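Local coordinates for protein serpin (Taeniopygia guttata, PDB 5HGC) that binds the steroid cortisol and probably inhibits serine-type endopeptidases, at residues N32-Y37 and F276-S281; D17-F22 and Y37-I42. All coordinates share one frame; numbering follows the deposited sequence.

Contact 1 (N32-Y37 and F276-S281); sequences NKNIFY and FSISGS
In the serpin fold, the short strand 35-37, which pairs antiparallel with strand 366-373, packs here across the long strand 265-283, itself hydrogen-bonded to strand 316-325. The axes of the short segments 35-37 and 276-281 come within 5.5 Å at 78°, so the two strands lie nearly orthogonal and are not neighbours in a ladder; they touch through side chains and, at the crossing, through the backbone. F36 and I278 carry the contact. CG2 of I278 sits over one face of the F36 ring, 3.7 Å from its centroid, a CH-pi contact shifted toward the CG and CD1 side of the ring. The other branch of I278 is extended, CG1 anti to the backbone N (chi1 -163°), and carries CD1 past the ring to F36 CB at 4.0 Å and onward to the amide of N34, where ND2 lies 4.1 Å from CD1. That amide touches I278 only by van der Waals contact; its OD1 accepts from the backbone N of V374 and of N375, tying the loop before the strand to the C-terminal segment. The F36 ring also meets the ring of F369 with the planes close to parallel and touches L323, while the F36 backbone N is bonded to the hydroxyl of Y282. An alanine in place of F36 would probably leave I278 CG2 without its aromatic face and F369 without its ring partner, opening a gap between the crossing strands. At the crossing point the backbones come close, F36 CA and G280 CA being 4.6 Å apart. There, G280 has no side chain to stand between the chains, and its CA directs a hydrogen at the carbonyl of F36, with CA to F36 O at 3.1 Å and an angle of 150° at the hydrogen.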
ATOM      1  N   ASN A  32     -18.495   2.076  -2.112  1.00 56.99           N
ATOM      2  CA  ASN A  32     -18.983   0.760  -1.640  1.00 60.39           C
ATOM      3  C   ASN A  32     -18.240  -0.410  -2.171  1.00 58.00           C
ATOM      4  O   ASN A  32     -18.786  -1.527  -2.307  1.00 55.31           O
ATOM      5  CB  ASN A  32     -20.454   0.584  -2.006  1.00 69.62           C
ATOM      6  CG  ASN A  32     -21.310   1.578  -1.297  1.00 73.88           C
ATOM      7  OD1 ASN A  32     -21.673   2.599  -1.882  1.00 78.97           O
ATOM      8  ND2 ASN A  32     -21.548   1.351   0.008  1.00 69.66           N
ATOM      9  N   LYS A  33     -16.992  -0.147  -2.517  1.00 62.07           N
ATOM     10  CA  LYS A  33     -16.173  -1.155  -3.175  1.00 55.48           C
ATOM     11  C   LYS A  33     -14.959  -1.472  -2.302  1.00 43.49           C
ATOM     12  O   LYS A  33     -14.513  -0.639  -1.491  1.00 36.49           O
ATOM     13  CB  LYS A  33     -15.784  -0.678  -4.596  1.00 61.53           C
ATOM     14  CG  LYS A  33     -16.917  -0.708  -5.624  1.00 64.83           C
ATOM     15  CD  LYS A  33     -17.297  -2.147  -5.976  1.00 78.26           C
ATOM     16  CE  LYS A  33     -18.759  -2.316  -6.382  1.00 77.97           C
ATOM     17  NZ  LYS A  33     -18.890  -2.054  -7.837  1.00 78.31           N
ATOM     18  N   ASN A  34     -14.459  -2.690  -2.442  1.00 37.69           N
ATOM     19  CA  ASN A  34     -13.082  -3.008  -2.049  1.00 35.20           C
ATOM     20  C   ASN A  34     -12.071  -1.890  -2.428  1.00 35.37           C
ATOM     21  O   ASN A  34     -12.076  -1.359  -3.559  1.00 37.82           O
ATOM     22  CB  ASN A  34     -12.702  -4.362  -2.648  1.00 32.53           C
ATOM     23  CG  ASN A  34     -13.410  -5.518  -1.953  1.00 36.35           C
ATOM     24  OD1 ASN A  34     -14.109  -5.318  -0.955  1.00 40.33           O
ATOM     25  ND2 ASN A  34     -13.216  -6.733  -2.452  1.00 35.76           N
ATOM     26  N   ILE A  35     -11.284  -1.455  -1.459  1.00 32.29           N
ATOM     27  CA  ILE A  35     -10.119  -0.649  -1.769  1.00 30.35           C
ATOM     28  C   ILE A  35      -8.902  -1.380  -1.272  1.00 31.98           C
ATOM     29  O   ILE A  35      -8.891  -1.793  -0.120  1.00 37.72           O
ATOM     30  CB  ILE A  35     -10.193   0.707  -1.099  1.00 30.87           C
ATOM     31  CG1 ILE A  35     -11.493   1.424  -1.521  1.00 32.34           C
ATOM     32  CG2 ILE A  35      -8.919   1.543  -1.378  1.00 31.00           C
ATOM     33  CD1 ILE A  35     -11.532   1.882  -2.966  1.00 30.89           C
ATOM     34  N   PHE A  36      -7.886  -1.552  -2.127  1.00 30.92           N
ATOM     35  CA  PHE A  36      -6.593  -2.137  -1.711  1.00 29.66           C
ATOM     36  C   PHE A  36      -5.401  -1.587  -2.462  1.00 27.96           C
ATOM     37  O   PHE A  36      -5.284  -1.795  -3.659  1.00 30.25           O
ATOM     38  CB  PHE A  36      -6.594  -3.657  -1.820  1.00 26.72           C
ATOM     39  CG  PHE A  36      -5.485  -4.285  -1.048  1.00 28.95           C
ATOM     40  CD1 PHE A  36      -5.581  -4.413   0.347  1.00 27.96           C
ATOM     41  CD2 PHE A  36      -4.320  -4.715  -1.685  1.00 28.02           C
ATOM     42  CE1 PHE A  36      -4.553  -4.957   1.096  1.00 25.11           C
ATOM     43  CE2 PHE A  36      -3.278  -5.253  -0.938  1.00 28.61           C
ATOM     44  CZ  PHE A  36      -3.391  -5.367   0.446  1.00 29.11           C
ATOM     45  N   TYR A  37      -4.505  -0.922  -1.751  1.00 26.26           N
ATOM     46  CA  TYR A  37      -3.328  -0.323  -2.354  1.00 24.08           C
ATOM     47  C   TYR A  37      -2.162  -0.282  -1.372  1.00 24.63           C
ATOM     48  O   TYR A  37      -2.302  -0.678  -0.197  1.00 23.53           O
ATOM     49  CB  TYR A  37      -3.639   1.064  -2.953  1.00 23.76           C
ATOM     50  CG  TYR A  37      -3.959   2.117  -1.914  1.00 25.37           C
ATOM     51  CD1 TYR A  37      -5.279   2.264  -1.407  1.00 26.35           C
ATOM     52  CD2 TYR A  37      -2.970   2.983  -1.448  1.00 24.29           C
ATOM     53  CE1 TYR A  37      -5.569   3.216  -0.442  1.00 25.57           C
ATOM     54  CE2 TYR A  37      -3.245   3.927  -0.480  1.00 24.56           C
ATOM     55  CZ  TYR A  37      -4.546   4.033   0.018  1.00 27.10           C
ATOM     56  OH  TYR A  37      -4.841   5.003   0.966  1.00 33.57           O
ATOM     57  N   PHE A 276      -8.528 -15.007   3.060  1.00 33.00           N
ATOM     58  CA  PHE A 276      -8.861 -14.373   1.784  1.00 28.84           C
ATOM     59  C   PHE A 276      -7.610 -13.798   1.021  1.00 31.17           C
ATOM     60  O   PHE A 276      -6.470 -13.786   1.534  1.00 31.69           O
ATOM     61  CB  PHE A 276      -9.892 -13.281   2.044  1.00 25.23           C
ATOM     62  CG  PHE A 276      -9.297 -12.015   2.597  1.00 24.03           C
ATOM     63  CD1 PHE A 276      -8.885 -11.950   3.921  1.00 23.28           C
ATOM     64  CD2 PHE A 276      -9.115 -10.881   1.780  1.00 23.03           C
ATOM     65  CE1 PHE A 276      -8.313 -10.796   4.449  1.00 21.97           C
ATOM     66  CE2 PHE A 276      -8.571  -9.701   2.317  1.00 22.95           C
ATOM     67  CZ  PHE A 276      -8.165  -9.660   3.648  1.00 21.25           C
ATOM     68  N   SER A 277      -7.848 -13.303  -0.198  1.00 33.48           N
ATOM     69  CA  SER A 277      -6.817 -12.673  -1.063  1.00 31.44           C
ATOM     70  C   SER A 277      -7.465 -11.489  -1.636  1.00 29.96           C
ATOM     71  O   SER A 277      -8.654 -11.545  -1.936  1.00 28.98           O
ATOM     72  CB  SER A 277      -6.479 -13.582  -2.231  1.00 29.02           C
ATOM     73  OG  SER A 277      -5.921 -14.770  -1.727  1.00 32.61           O
ATOM     74  N   ILE A 278      -6.698 -10.430  -1.843  1.00 30.30           N
ATOM     75  CA  ILE A 278      -7.252  -9.222  -2.440  1.00 30.48           C
ATOM     76  C   ILE A 278      -6.257  -8.501  -3.406  1.00 33.31           C
ATOM     77  O   ILE A 278      -5.071  -8.469  -3.116  1.00 32.33           O
ATOM     78  CB  ILE A 278      -7.852  -8.306  -1.327  1.00 28.85           C
ATOM     79  CG1 ILE A 278      -8.793  -7.254  -1.961  1.00 32.23           C
ATOM     80  CG2 ILE A 278      -6.755  -7.749  -0.423  1.00 25.52           C
ATOM     81  CD1 ILE A 278      -9.427  -6.289  -0.976  1.00 37.08           C
ATOM     82  N   SER A 279      -6.759  -7.965  -4.542  1.00 36.72           N
ATOM     83  CA  SER A 279      -6.004  -7.103  -5.487  1.00 33.93           C
ATOM     84  C   SER A 279      -6.626  -5.748  -5.519  1.00 33.06           C
ATOM     85  O   SER A 279      -7.833  -5.624  -5.489  1.00 35.73           O
ATOM     86  CB  SER A 279      -6.126  -7.583  -6.938  1.00 37.11           C
ATOM     87  OG  SER A 279      -5.348  -8.703  -7.182  1.00 44.55           O
ATOM     88  N   GLY A 280      -5.821  -4.720  -5.657  1.00 30.97           N
ATOM     89  CA  GLY A 280      -6.352  -3.444  -6.081  1.00 34.32           C
ATOM     90  C   GLY A 280      -5.526  -3.046  -7.301  1.00 37.14           C
ATOM     91  O   GLY A 280      -4.292  -3.265  -7.336  1.00 34.48           O
ATOM     92  N   SER A 281      -6.189  -2.471  -8.299  1.00 35.72           N
ATOM     93  CA  SER A 281      -5.507  -2.144  -9.550  1.00 37.58           C
ATOM     94  C   SER A 281      -6.013  -0.825 -10.017  1.00 33.84           C
ATOM     95  O   SER A 281      -7.152  -0.735 -10.381  1.00 38.72           O
ATOM     96  CB  SER A 281      -5.811  -3.204 -10.584  1.00 37.17           C
ATOM     97  OG  SER A 281      -4.789  -3.180 -11.545  1.00 48.99           O
TER

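Contact 2 (D17-F22 and Y37-I42); sequences DFAFQF and YSPVSI
Y37 reaches F22 and A19 with its CG tucked over the backbone, flanked by its N and C (chi1 68°), while F22 comes to meet it with CG anti to the backbone N. The two side chains run alongside in opposing senses, and the edge of F22 turns toward the face of Y37: the centroids are 4.7 Å apart, the planes are inclined at 50°, and F22 CD1 lies 3.4 Å from Y37 CZ. The phenol end goes further, to the backbone of helix 12-29, where Y37 OH donates to A19 O at 2.8 Å. The bond leaves the carbonyl at a C=O...donor angle of 156°, somewhat tilted from its plane. Beside it, the methyl of A19 rests on the pyrrolidine ring of P39, with CB to CB at 3.5 Å. I42, one turn further along helix 39-52, divides its work between two phenylalanines. Its CD1 stands over a face of the F22 ring, 4.1 Å from the centroid, in a CH-pi contact, while its CG2 meets the edge of F18, with F18 CZ at 3.5 Å. S38 is the N-cap of helix 39-52, its OG accepting a weak bond from S41 N, and the same hydroxyl is bonded to L368 O. L288 of helix 285-290 touches both F18 and F22, and H319 of strand 316-325 touches Y37 and I42. The contact thus wedges helix 12-29, helix A of the serpin fold, against the start of the next long helix, deep in the chain. Its chemistry is an apolar, largely aromatic interface with one polar link across it, which probably lowers the cost of burying the phenol, since its hydroxyl donates to a helix carbonyl.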
ATOM      1  N   ASP A  17       0.505  10.895   6.410  1.00 28.32           N
ATOM      2  CA  ASP A  17      -0.463  11.902   5.876  1.00 27.83           C
ATOM      3  C   ASP A  17      -0.866  11.579   4.468  1.00 28.27           C
ATOM      4  O   ASP A  17      -2.053  11.534   4.158  1.00 34.27           O
ATOM      5  CB  ASP A  17       0.095  13.321   5.928  1.00 32.25           C
ATOM      6  CG  ASP A  17       0.286  13.848   7.363  1.00 37.90           C
ATOM      7  OD1 ASP A  17      -0.408  13.401   8.320  1.00 41.75           O
ATOM      8  OD2 ASP A  17       1.126  14.755   7.534  1.00 41.35           O
ATOM      9  N   PHE A  18       0.110  11.325   3.609  1.00 27.88           N
ATOM     10  CA  PHE A  18      -0.191  11.056   2.207  1.00 27.75           C
ATOM     11  C   PHE A  18      -1.071   9.802   2.141  1.00 28.19           C
ATOM     12  O   PHE A  18      -2.090   9.791   1.426  1.00 28.91           O
ATOM     13  CB  PHE A  18       1.107  10.912   1.308  1.00 29.21           C
ATOM     14  CG  PHE A  18       0.820  10.322  -0.059  1.00 27.34           C
ATOM     15  CD1 PHE A  18       0.207  11.100  -1.058  1.00 27.76           C
ATOM     16  CD2 PHE A  18       1.036   8.979  -0.304  1.00 26.35           C
ATOM     17  CE1 PHE A  18      -0.157  10.543  -2.288  1.00 29.22           C
ATOM     18  CE2 PHE A  18       0.687   8.405  -1.538  1.00 31.08           C
ATOM     19  CZ  PHE A  18       0.089   9.188  -2.541  1.00 32.08           C
ATOM     20  N   ALA A  19      -0.675   8.764   2.894  1.00 25.68           N
ATOM     21  CA  ALA A  19      -1.340   7.477   2.871  1.00 26.35           C
ATOM     22  C   ALA A  19      -2.810   7.667   3.155  1.00 29.45           C
ATOM     23  O   ALA A  19      -3.659   7.117   2.421  1.00 31.30           O
ATOM     24  CB  ALA A  19      -0.740   6.513   3.907  1.00 24.70           C
ATOM     25  N   PHE A  20      -3.120   8.433   4.205  1.00 29.09           N
ATOM     26  CA  PHE A  20      -4.526   8.641   4.521  1.00 33.93           C
ATOM     27  C   PHE A  20      -5.320   9.686   3.693  1.00 37.11           C
ATOM     28  O   PHE A  20      -6.522   9.458   3.439  1.00 33.10           O
ATOM     29  CB  PHE A  20      -4.754   8.683   6.043  1.00 34.18           C
ATOM     30  CG  PHE A  20      -4.310   7.410   6.713  1.00 33.92           C
ATOM     31  CD1 PHE A  20      -5.041   6.231   6.542  1.00 31.88           C
ATOM     32  CD2 PHE A  20      -3.109   7.362   7.414  1.00 32.33           C
ATOM     33  CE1 PHE A  20      -4.592   5.032   7.096  1.00 34.36           C
ATOM     34  CE2 PHE A  20      -2.657   6.164   7.966  1.00 33.16           C
ATOM     35  CZ  PHE A  20      -3.392   4.998   7.814  1.00 31.40           C
ATOM     36  N   GLN A  21      -4.689  10.771   3.205  1.00 35.75           N
ATOM     37  CA  GLN A  21      -5.443  11.608   2.227  1.00 38.05           C
ATOM     38  C   GLN A  21      -5.814  10.809   1.009  1.00 36.41           C
ATOM     39  O   GLN A  21      -6.922  10.947   0.476  1.00 42.48           O
ATOM     40  CB  GLN A  21      -4.702  12.832   1.737  1.00 40.53           C
ATOM     41  CG  GLN A  21      -4.256  13.752   2.831  1.00 51.15           C
ATOM     42  CD  GLN A  21      -3.178  14.683   2.352  1.00 58.63           C
ATOM     43  OE1 GLN A  21      -3.216  15.141   1.180  1.00 59.14           O
ATOM     44  NE2 GLN A  21      -2.196  14.976   3.249  1.00 51.72           N
ATOM     45  N   PHE A  22      -4.879   9.978   0.561  1.00 31.82           N
ATOM     46  CA  PHE A  22      -5.126   9.195  -0.615  1.00 30.84           C
ATOM     47  C   PHE A  22      -6.353   8.346  -0.364  1.00 31.54           C
ATOM     48  O   PHE A  22      -7.268   8.334  -1.231  1.00 31.73           O
ATOM     49  CB  PHE A  22      -3.914   8.339  -0.988  1.00 29.02           C
ATOM     50  CG  PHE A  22      -4.056   7.647  -2.310  1.00 27.81           C
ATOM     51  CD1 PHE A  22      -4.730   6.442  -2.416  1.00 26.70           C
ATOM     52  CD2 PHE A  22      -3.482   8.199  -3.470  1.00 27.04           C
ATOM     53  CE1 PHE A  22      -4.864   5.811  -3.658  1.00 29.31           C
ATOM     54  CE2 PHE A  22      -3.592   7.562  -4.703  1.00 24.89           C
ATOM     55  CZ  PHE A  22      -4.305   6.376  -4.811  1.00 26.27           C
ATOM     56  N   TYR A  37      -4.505  -0.922  -1.751  1.00 26.26           N
ATOM     57  CA  TYR A  37      -3.328  -0.323  -2.354  1.00 24.08           C
ATOM     58  C   TYR A  37      -2.162  -0.282  -1.372  1.00 24.63           C
ATOM     59  O   TYR A  37      -2.302  -0.678  -0.197  1.00 23.53           O
ATOM     60  CB  TYR A  37      -3.639   1.064  -2.953  1.00 23.76           C
ATOM     61  CG  TYR A  37      -3.959   2.117  -1.914  1.00 25.37           C
ATOM     62  CD1 TYR A  37      -5.279   2.264  -1.407  1.00 26.35           C
ATOM     63  CD2 TYR A  37      -2.970   2.983  -1.448  1.00 24.29           C
ATOM     64  CE1 TYR A  37      -5.569   3.216  -0.442  1.00 25.57           C
ATOM     65  CE2 TYR A  37      -3.245   3.927  -0.480  1.00 24.56           C
ATOM     66  CZ  TYR A  37      -4.546   4.033   0.018  1.00 27.10           C
ATOM     67  OH  TYR A  37      -4.841   5.003   0.966  1.00 33.57           O
ATOM     68  N   SER A  38      -0.973   0.084  -1.897  1.00 25.53           N
ATOM     69  CA  SER A  38       0.244   0.261  -1.086  1.00 23.97           C
ATOM     70  C   SER A  38       0.681   1.727  -1.034  1.00 25.50           C
ATOM     71  O   SER A  38       1.272   2.222  -1.962  1.00 26.49           O
ATOM     72  CB  SER A  38       1.373  -0.671  -1.503  1.00 23.67           C
ATOM     73  OG  SER A  38       2.537  -0.401  -0.715  1.00 24.09           O
ATOM     74  N   PRO A  39       0.355   2.438   0.064  1.00 27.28           N
ATOM     75  CA  PRO A  39       0.812   3.843   0.163  1.00 27.81           C
ATOM     76  C   PRO A  39       2.332   3.959  -0.100  1.00 27.02           C
ATOM     77  O   PRO A  39       2.770   4.779  -0.904  1.00 29.18           O
ATOM     78  CB  PRO A  39       0.530   4.215   1.626  1.00 28.04           C
ATOM     79  CG  PRO A  39      -0.398   3.188   2.153  1.00 28.09           C
ATOM     80  CD  PRO A  39      -0.325   1.961   1.289  1.00 26.52           C
ATOM     81  N   VAL A  40       3.124   3.132   0.570  1.00 24.13           N
ATOM     82  CA  VAL A  40       4.549   3.298   0.505  1.00 22.35           C
ATOM     83  C   VAL A  40       5.048   3.155  -0.926  1.00 23.87           C
ATOM     84  O   VAL A  40       5.930   3.913  -1.325  1.00 26.24           O
ATOM     85  CB  VAL A  40       5.304   2.353   1.456  1.00 22.05           C
ATOM     86  CG1 VAL A  40       5.088   0.838   1.124  1.00 18.63           C
ATOM     87  CG2 VAL A  40       6.749   2.837   1.600  1.00 22.00           C
ATOM     88  N   SER A  41       4.454   2.219  -1.674  1.00 21.55           N
ATOM     89  CA  SER A  41       4.751   1.992  -3.047  1.00 22.32           C
ATOM     90  C   SER A  41       4.373   3.207  -3.921  1.00 23.78           C
ATOM     91  O   SER A  41       5.186   3.633  -4.743  1.00 23.08           O
ATOM     92  CB  SER A  41       4.077   0.712  -3.502  1.00 25.19           C
ATOM     93  OG  SER A  41       3.943   0.716  -4.909  1.00 32.92           O
ATOM     94  N   ILE A  42       3.196   3.812  -3.709  1.00 23.86           N
ATOM     95  CA  ILE A  42       2.830   5.012  -4.474  1.00 24.62           C
ATOM     96  C   ILE A  42       3.777   6.115  -4.112  1.00 24.89           C
ATOM     97  O   ILE A  42       4.339   6.758  -4.993  1.00 24.90           O
ATOM     98  CB  ILE A  42       1.367   5.454  -4.313  1.00 23.45           C
ATOM     99  CG1 ILE A  42       0.470   4.351  -4.872  1.00 22.61           C
ATOM    100  CG2 ILE A  42       1.106   6.825  -4.959  1.00 21.37           C
ATOM    101  CD1 ILE A  42      -0.976   4.523  -4.442  1.00 22.39           C
TER

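Both contacts lie in the buried interior and share Y37, but strand 35-37 serves them with different residues: F36 points its ring at strand 265-283 in contact 1, whereas Y37 sends its phenol to helix 12-29 in contact 2. The strand, which lies in sequence between helices 12-29 and 39-52, thus packs against a strand through one residue and a helix through the next. Contact 1 brings together segments far apart in the chain, has an exposed residue, S279, at its margin, and relies on an aliphatic methyl over a ring and a CA-H...O approach. Contact 2 joins near neighbours in sequence, is nearer the centre of the chain, buries more surface, and adds a conventional hydrogen bond to its aromatic packing.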